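Local atomic coordinates of heat shock protein-related protein (Deinococcus radiodurans, PDB entry 4FEI), a protein that probably acts, through the alpha-crystallin domain that makes up this chain, as a small heat shock chaperone that keeps stressed proteins from aggregating. Residues 32-35 and 40-43; 20-25 and 61-66; 9-14 and 89-94. All blocks are in the same frame, centred on the assembly; numbering follows the deposited sequence.

Contact 1 (32-35 and 40-43); sequences LALA and QLTV
Leu-34 turns its CG anti to its carbonyl carbon (chi1 -84°), while Leu-41 sets CG anti to its backbone N (chi1 -158°), and these torsions bring their methyls together over one face of a beta hairpin. The meeting point is Leu-34 CD1, which lies 3.5 Å from Val-43 CG2 and 3.8 Å from Leu-41 CD2. Leu-34 and Val-43, a non-hydrogen-bonded antiparallel pair, lie side by side and point the same way; Leu-41 slants across Leu-34 instead. The next pair, Ala-35 with Thr-42, is hydrogen-bonded: Thr-42 N reaches Ala-35 O at 2.8 Å, and Ala-35 N reaches Thr-42 O at 3.0 Å. Both of these side chains lie on the other face. There a water donates to Ala-35 O and Gln-40 O and also bonds Thr-42 OG1 at 2.8 Å, tying the two strands together beside the turn. Strand 33-37 is the outermost strand on this side of its sheet within the chain, and strand 40-47 runs between it and strand 62-68. The apolar face looks across to the second sheet, with Leu-34 on Leu-87 and Val-89, Leu-41 on Leu-20 and Phe-91, and Val-43 on Leu-22.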
# COMPACT_ATOMS: atom_id res chain seq x y z
N LEU A 32 -13.76 4.72 3.42
CA LEU A 32 -13.43 3.75 4.45
C LEU A 32 -14.55 3.60 5.47
O LEU A 32 -15.03 4.57 6.04
CB LEU A 32 -12.12 4.17 5.14
CG LEU A 32 -10.80 3.94 4.43
CD1 LEU A 32 -9.66 4.68 5.14
CD2 LEU A 32 -10.52 2.42 4.31
N ALA A 33 -14.99 2.38 5.70
CA ALA A 33 -15.97 2.08 6.74
C ALA A 33 -15.49 0.88 7.53
O ALA A 33 -14.88 -0.04 6.96
CB ALA A 33 -17.38 1.84 6.14
N LEU A 34 -15.78 0.90 8.84
CA LEU A 34 -15.33 -0.12 9.79
C LEU A 34 -16.50 -0.47 10.71
O LEU A 34 -17.10 0.42 11.32
CB LEU A 34 -14.18 0.43 10.65
CG LEU A 34 -12.69 0.47 10.32
CD1 LEU A 34 -12.16 -0.95 10.14
CD2 LEU A 34 -12.36 1.30 9.13
N ALA A 35 -16.84 -1.75 10.80
CA ALA A 35 -17.95 -2.21 11.64
C ALA A 35 -17.59 -3.50 12.36
O ALA A 35 -17.06 -4.43 11.76
CB ALA A 35 -19.26 -2.38 10.80
N GLN A 40 -16.13 -10.37 14.57
CA GLN A 40 -15.68 -10.09 13.21
C GLN A 40 -15.54 -8.60 13.04
O GLN A 40 -16.38 -7.81 13.48
CB GLN A 40 -16.67 -10.63 12.14
CG GLN A 40 -17.01 -12.14 12.20
CD GLN A 40 -16.14 -13.02 11.27
OE1 GLN A 40 -15.79 -14.17 11.62
NE2 GLN A 40 -15.82 -12.51 10.07
N LEU A 41 -14.47 -8.20 12.38
CA LEU A 41 -14.32 -6.84 11.94
C LEU A 41 -14.54 -6.81 10.43
O LEU A 41 -13.94 -7.62 9.66
CB LEU A 41 -12.93 -6.35 12.29
CG LEU A 41 -12.55 -4.89 12.43
CD1 LEU A 41 -11.30 -4.66 11.68
CD2 LEU A 41 -13.62 -3.91 11.99
N THR A 42 -15.41 -5.89 10.00
CA THR A 42 -15.64 -5.70 8.58
C THR A 42 -15.05 -4.39 8.15
O THR A 42 -15.34 -3.37 8.75
CB THR A 42 -17.11 -5.85 8.17
OG1 THR A 42 -17.61 -7.12 8.65
CG2 THR A 42 -17.23 -5.76 6.63
N VAL A 43 -14.17 -4.45 7.15
CA VAL A 43 -13.53 -3.25 6.62
C VAL A 43 -13.88 -3.14 5.13
O VAL A 43 -13.78 -4.13 4.38
CB VAL A 43 -11.95 -3.29 6.73
CG1 VAL A 43 -11.40 -1.93 6.42
CG2 VAL A 43 -11.51 -3.68 8.08
O HOH W 1 -18.55 -7.19 11.31

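Contact 2 (20-25 and 61-66); sequences LLLDVP and GRFVRE
Arg-65 NH1 is gripped twice, by a hydrogen bond to Pro-7 O and by a salt bridge to Glu-57 of the second subunit, while the aliphatic part of the same side chain reaches the core at Leu-22. This last touch is loose, with Arg-65 CD 4.5 Å from Leu-22 CD1. The guanidinium thus has a backbone oxygen of its own chain and a carboxylate of the neighbouring one to fix its position, and the nearby carboxylate would probably help to keep its positive charge in place.

Between the two segments themselves the contact is apolar and turns on the ring of Phe-63. Its CG stands between the backbone N and the carbonyl carbon (chi1 79°), a crowded position that slants the ring, so that its CE1, CZ and CE2 end meets the other strand's side chains. Leu-22 comes from the opposite direction, its CG anti to the backbone N (chi1 -166°), and lays CD2 4.0 Å from Phe-63 CE1. The Val-24 side chain crosses that of Phe-63 at about a right angle. Its CG1 branch does the touching, 4.0 Å from Phe-63 CZ and equally near Phe-63 CE2. Both methyls approach obliquely and from the same side of the ring plane. Trp-5 packs on Phe-63 edge-to-face, and Val-43 touches both Phe-63 and Leu-22.

The CA atoms of Val-24 and Phe-63 are 9.6 Å apart, too far for backbone pairing: the two strands belong to different sheets, joined here through side chains alone. Such interlocking of aliphatic and aromatic side chains between two facing antiparallel sheets is the core of the immunoglobulin-like beta sandwich of the alpha-crystallin domain.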
# COMPACT_ATOMS: atom_id res chain seq x y z
N LEU A 20 -5.06 -4.10 14.21
CA LEU A 20 -5.21 -4.57 12.84
C LEU A 20 -4.50 -3.56 11.96
O LEU A 20 -4.80 -2.38 12.01
CB LEU A 20 -6.68 -4.64 12.46
CG LEU A 20 -7.23 -5.08 11.10
CD1 LEU A 20 -7.35 -3.90 10.17
CD2 LEU A 20 -6.42 -6.20 10.44
N LEU A 21 -3.52 -4.00 11.19
CA LEU A 21 -2.87 -3.15 10.20
C LEU A 21 -3.29 -3.61 8.81
O LEU A 21 -3.18 -4.80 8.46
CB LEU A 21 -1.35 -3.20 10.32
CG LEU A 21 -0.73 -2.64 11.60
CD1 LEU A 21 -0.46 -3.74 12.59
CD2 LEU A 21 0.62 -1.99 11.23
N LEU A 22 -3.77 -2.67 8.01
CA LEU A 22 -4.33 -3.00 6.69
C LEU A 22 -3.67 -2.12 5.62
O LEU A 22 -3.73 -0.91 5.71
CB LEU A 22 -5.86 -2.80 6.72
CG LEU A 22 -6.65 -3.41 5.56
CD1 LEU A 22 -6.73 -4.94 5.70
CD2 LEU A 22 -8.07 -2.76 5.47
N ASP A 23 -3.02 -2.74 4.64
CA ASP A 23 -2.31 -1.99 3.60
C ASP A 23 -3.33 -1.44 2.60
O ASP A 23 -3.85 -2.19 1.74
CB ASP A 23 -1.31 -2.88 2.84
CG ASP A 23 -0.06 -3.15 3.63
OD1 ASP A 23 0.64 -4.16 3.32
OD2 ASP A 23 0.26 -2.36 4.54
N VAL A 24 -3.60 -0.13 2.72
CA VAL A 24 -4.55 0.53 1.83
C VAL A 24 -3.94 1.79 1.12
O VAL A 24 -4.40 2.92 1.33
CB VAL A 24 -5.90 0.87 2.61
CG1 VAL A 24 -6.73 -0.42 2.91
CG2 VAL A 24 -5.62 1.64 3.89
N PRO A 25 -2.88 1.61 0.32
CA PRO A 25 -2.31 2.80 -0.32
C PRO A 25 -3.25 3.39 -1.38
O PRO A 25 -3.89 2.63 -2.10
CB PRO A 25 -1.01 2.27 -0.98
CG PRO A 25 -1.27 0.88 -1.24
CD PRO A 25 -2.18 0.39 -0.10
N GLY A 61 -10.44 -0.20 -7.32
CA GLY A 61 -11.87 -0.28 -7.06
C GLY A 61 -12.16 -0.54 -5.59
O GLY A 61 -11.31 -0.28 -4.73
N ARG A 62 -13.36 -1.05 -5.33
CA ARG A 62 -13.84 -1.32 -3.97
C ARG A 62 -13.25 -2.60 -3.40
O ARG A 62 -12.97 -3.55 -4.12
CB ARG A 62 -15.36 -1.33 -3.95
CG ARG A 62 -16.02 -2.16 -2.84
CD ARG A 62 -16.36 -1.34 -1.62
NE ARG A 62 -17.37 -2.04 -0.88
CZ ARG A 62 -18.20 -1.48 -0.01
NH1 ARG A 62 -18.09 -0.16 0.23
NH2 ARG A 62 -19.09 -2.23 0.62
N PHE A 63 -13.00 -2.58 -2.09
CA PHE A 63 -12.56 -3.76 -1.37
C PHE A 63 -13.50 -4.02 -0.18
O PHE A 63 -14.07 -3.10 0.39
CB PHE A 63 -11.11 -3.58 -0.89
CG PHE A 63 -10.97 -2.71 0.37
CD1 PHE A 63 -11.16 -3.25 1.66
CD2 PHE A 63 -10.59 -1.39 0.26
CE1 PHE A 63 -11.01 -2.47 2.77
CE2 PHE A 63 -10.42 -0.59 1.39
CZ PHE A 63 -10.64 -1.13 2.64
N VAL A 64 -13.65 -5.29 0.18
CA VAL A 64 -14.42 -5.67 1.33
C VAL A 64 -13.71 -6.84 2.02
O VAL A 64 -13.47 -7.89 1.39
CB VAL A 64 -15.91 -6.09 0.97
CG1 VAL A 64 -16.68 -6.48 2.25
CG2 VAL A 64 -16.61 -5.00 0.17
N ARG A 65 -13.37 -6.66 3.30
CA ARG A 65 -12.81 -7.77 4.11
C ARG A 65 -13.62 -8.03 5.37
O ARG A 65 -14.07 -7.09 6.04
CB ARG A 65 -11.34 -7.55 4.43
CG ARG A 65 -10.52 -7.44 3.18
CD ARG A 65 -9.18 -7.88 3.36
NE ARG A 65 -9.10 -9.32 3.55
CZ ARG A 65 -7.98 -9.91 3.95
NH1 ARG A 65 -6.87 -9.17 4.17
NH2 ARG A 65 -7.96 -11.21 4.16
N GLU A 66 -13.83 -9.31 5.66
CA GLU A 66 -14.48 -9.78 6.88
C GLU A 66 -13.42 -10.57 7.67
O GLU A 66 -12.95 -11.65 7.22
CB GLU A 66 -15.69 -10.64 6.54
CG GLU A 66 -16.84 -10.55 7.48
CD GLU A 66 -18.14 -11.12 6.89
OE1 GLU A 66 -19.18 -10.37 6.88
OE2 GLU A 66 -18.14 -12.31 6.45

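Contact 3 (9-14 and 89-94); sequences ADWRDA and VRFEKL
Asp-13 and Lys-93 meet in a salt bridge of 2.7 Å between Asp-13 OD1 and Lys-93 NZ. The aspartate holds its CG anti to the backbone N (chi1 176°), which swings the carboxylate round toward the lysine although its CB sets off in the other direction. Lys-93 starts beside its backbone N and bends at chi3 (76°), which brings NZ round to the carboxylate; the two side chains cross at about a right angle. Both ends have further partners: Asp-13 OD1 also accepts from Gly-15 N, closing an Asx turn, and Lys-93 NZ bonds Gly-15 O, so carboxylate, ammonium and the turn after strand 9-14 form one polar cluster. With an alanine here instead of Asp-13, the Lys-93 ammonium would probably lose its carboxylate mate and Gly-15 N its side-chain acceptor, leaving the lysine end freer to turn.

Arg-90 behaves differently. Its chain is extended from CG to NE, carrying NH1 to within 3.9 Å of Ala-14 CB, a simple packing contact, while its NE makes a long, weak ion pair with Asp-19. Farther in, Trp-11 points the six-membered end of its indole at Phe-91: Trp-11 CH2 is 4.2 Å from Phe-91 CE2, and the phenyl atom lies at the indole edge, near its plane. Phe-91 also packs edge-to-face on Phe-69.

Asp-10 and Trp-11 pair antiparallel with a strand of the second subunit, extending the sheet across the interface. This pairing is consistent with the strand-exchanged dimer known from bacterial and plant alpha-crystallin domains.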
# COMPACT_ATOMS: atom_id res chain seq x y z
N ALA A 9 -3.57 -7.86 5.38
CA ALA A 9 -3.93 -7.57 6.81
C ALA A 9 -3.01 -8.29 7.82
O ALA A 9 -2.70 -9.47 7.67
CB ALA A 9 -5.37 -7.94 7.09
N ASP A 10 -2.57 -7.57 8.84
CA ASP A 10 -1.83 -8.13 9.96
C ASP A 10 -2.63 -7.91 11.24
O ASP A 10 -3.31 -6.90 11.41
CB ASP A 10 -0.49 -7.38 10.14
CG ASP A 10 0.59 -7.84 9.16
OD1 ASP A 10 0.37 -8.85 8.44
OD2 ASP A 10 1.65 -7.19 9.11
N TRP A 11 -2.49 -8.84 12.16
CA TRP A 11 -2.91 -8.65 13.55
C TRP A 11 -1.68 -8.61 14.45
O TRP A 11 -0.88 -9.53 14.49
CB TRP A 11 -3.83 -9.79 13.98
CG TRP A 11 -5.22 -9.68 13.35
CD1 TRP A 11 -5.70 -10.40 12.28
CD2 TRP A 11 -6.28 -8.81 13.77
NE1 TRP A 11 -7.01 -10.00 12.00
CE2 TRP A 11 -7.38 -9.03 12.89
CE3 TRP A 11 -6.42 -7.89 14.80
CZ2 TRP A 11 -8.61 -8.37 13.04
CZ3 TRP A 11 -7.64 -7.19 14.93
CH2 TRP A 11 -8.71 -7.44 14.06
N ARG A 12 -1.52 -7.50 15.15
CA ARG A 12 -0.38 -7.34 16.05
C ARG A 12 -0.87 -7.38 17.50
O ARG A 12 -1.90 -6.78 17.85
CB ARG A 12 0.36 -6.02 15.77
CG ARG A 12 1.49 -5.67 16.76
CD ARG A 12 2.13 -4.34 16.41
NE ARG A 12 1.18 -3.20 16.34
CZ ARG A 12 1.41 -2.06 15.67
NH1 ARG A 12 2.56 -1.90 14.98
NH2 ARG A 12 0.49 -1.09 15.67
N ASP A 13 -0.15 -8.14 18.32
CA ASP A 13 -0.42 -8.22 19.72
C ASP A 13 0.26 -7.02 20.34
O ASP A 13 1.47 -6.96 20.39
CB ASP A 13 0.16 -9.53 20.26
CG ASP A 13 0.02 -9.68 21.77
OD1 ASP A 13 -0.74 -8.90 22.40
OD2 ASP A 13 0.69 -10.59 22.32
N ALA A 14 -0.53 -6.06 20.80
CA ALA A 14 0.02 -4.90 21.52
C ALA A 14 -0.35 -4.94 23.02
O ALA A 14 -0.77 -3.93 23.61
CB ALA A 14 -0.44 -3.64 20.87
N VAL A 89 -6.09 -0.09 13.05
CA VAL A 89 -7.27 -0.15 13.89
C VAL A 89 -6.95 -0.83 15.22
O VAL A 89 -6.57 -1.98 15.26
CB VAL A 89 -8.46 -0.94 13.19
CG1 VAL A 89 -9.81 -0.71 13.98
CG2 VAL A 89 -8.57 -0.59 11.69
N ARG A 90 -7.16 -0.13 16.33
CA ARG A 90 -6.77 -0.59 17.63
C ARG A 90 -8.00 -0.96 18.50
O ARG A 90 -8.96 -0.18 18.62
CB ARG A 90 -5.95 0.51 18.28
CG ARG A 90 -5.15 0.07 19.45
CD ARG A 90 -3.92 0.98 19.59
NE ARG A 90 -2.94 0.37 20.48
CZ ARG A 90 -1.71 0.83 20.68
NH1 ARG A 90 -0.90 0.19 21.50
NH2 ARG A 90 -1.30 1.94 20.04
N PHE A 91 -7.95 -2.14 19.13
CA PHE A 91 -9.03 -2.61 19.96
C PHE A 91 -8.43 -3.00 21.31
O PHE A 91 -7.28 -3.51 21.38
CB PHE A 91 -9.70 -3.87 19.37
CG PHE A 91 -10.30 -3.69 18.01
CD1 PHE A 91 -11.62 -3.31 17.87
CD2 PHE A 91 -9.54 -3.91 16.84
CE1 PHE A 91 -12.21 -3.14 16.60
CE2 PHE A 91 -10.09 -3.74 15.58
CZ PHE A 91 -11.45 -3.36 15.47
N GLU A 92 -9.17 -2.80 22.39
CA GLU A 92 -8.67 -3.25 23.68
C GLU A 92 -9.12 -4.66 23.95
O GLU A 92 -10.27 -4.99 23.74
CB GLU A 92 -8.97 -2.27 24.84
CG GLU A 92 -10.36 -1.95 25.09
CD GLU A 92 -10.54 -0.92 26.21
OE1 GLU A 92 -10.14 -1.21 27.37
OE2 GLU A 92 -11.11 0.17 25.92
N LYS A 93 -8.19 -5.50 24.37
CA LYS A 93 -8.45 -6.91 24.64
C LYS A 93 -9.29 -7.10 25.91
O LYS A 93 -9.24 -6.30 26.84
CB LYS A 93 -7.13 -7.67 24.77
CG LYS A 93 -6.48 -7.98 23.42
CD LYS A 93 -4.95 -8.05 23.48
CE LYS A 93 -4.45 -9.32 24.10
NZ LYS A 93 -2.95 -9.43 23.82
N LEU A 94 -10.08 -8.16 25.89
CA LEU A 94 -10.85 -8.60 27.04
C LEU A 94 -9.92 -9.12 28.17
O LEU A 94 -10.17 -8.88 29.35
CB LEU A 94 -11.75 -9.74 26.58
CG LEU A 94 -13.17 -9.72 27.09
CD1 LEU A 94 -13.92 -8.65 26.32
CD2 LEU A 94 -13.83 -11.12 26.93

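The three contacts differ in depth and in chemistry. Contact 2 is the buried one: side chains alone bridge the two sheets. Contact 1 pairs neighbouring strands of a single sheet through backbone hydrogen bonds, and is mostly apolar and inward on one face, while the other carries water. Contact 3 joins two strands of the other sheet that flank strand 17-23, combining an aromatic touch inside with a charged pair near the strand end. The apolar sides of all three meet in one core between the sheets. Strand 17-23 links contacts 2 and 3, which also both reach the second subunit; contact 1 does not.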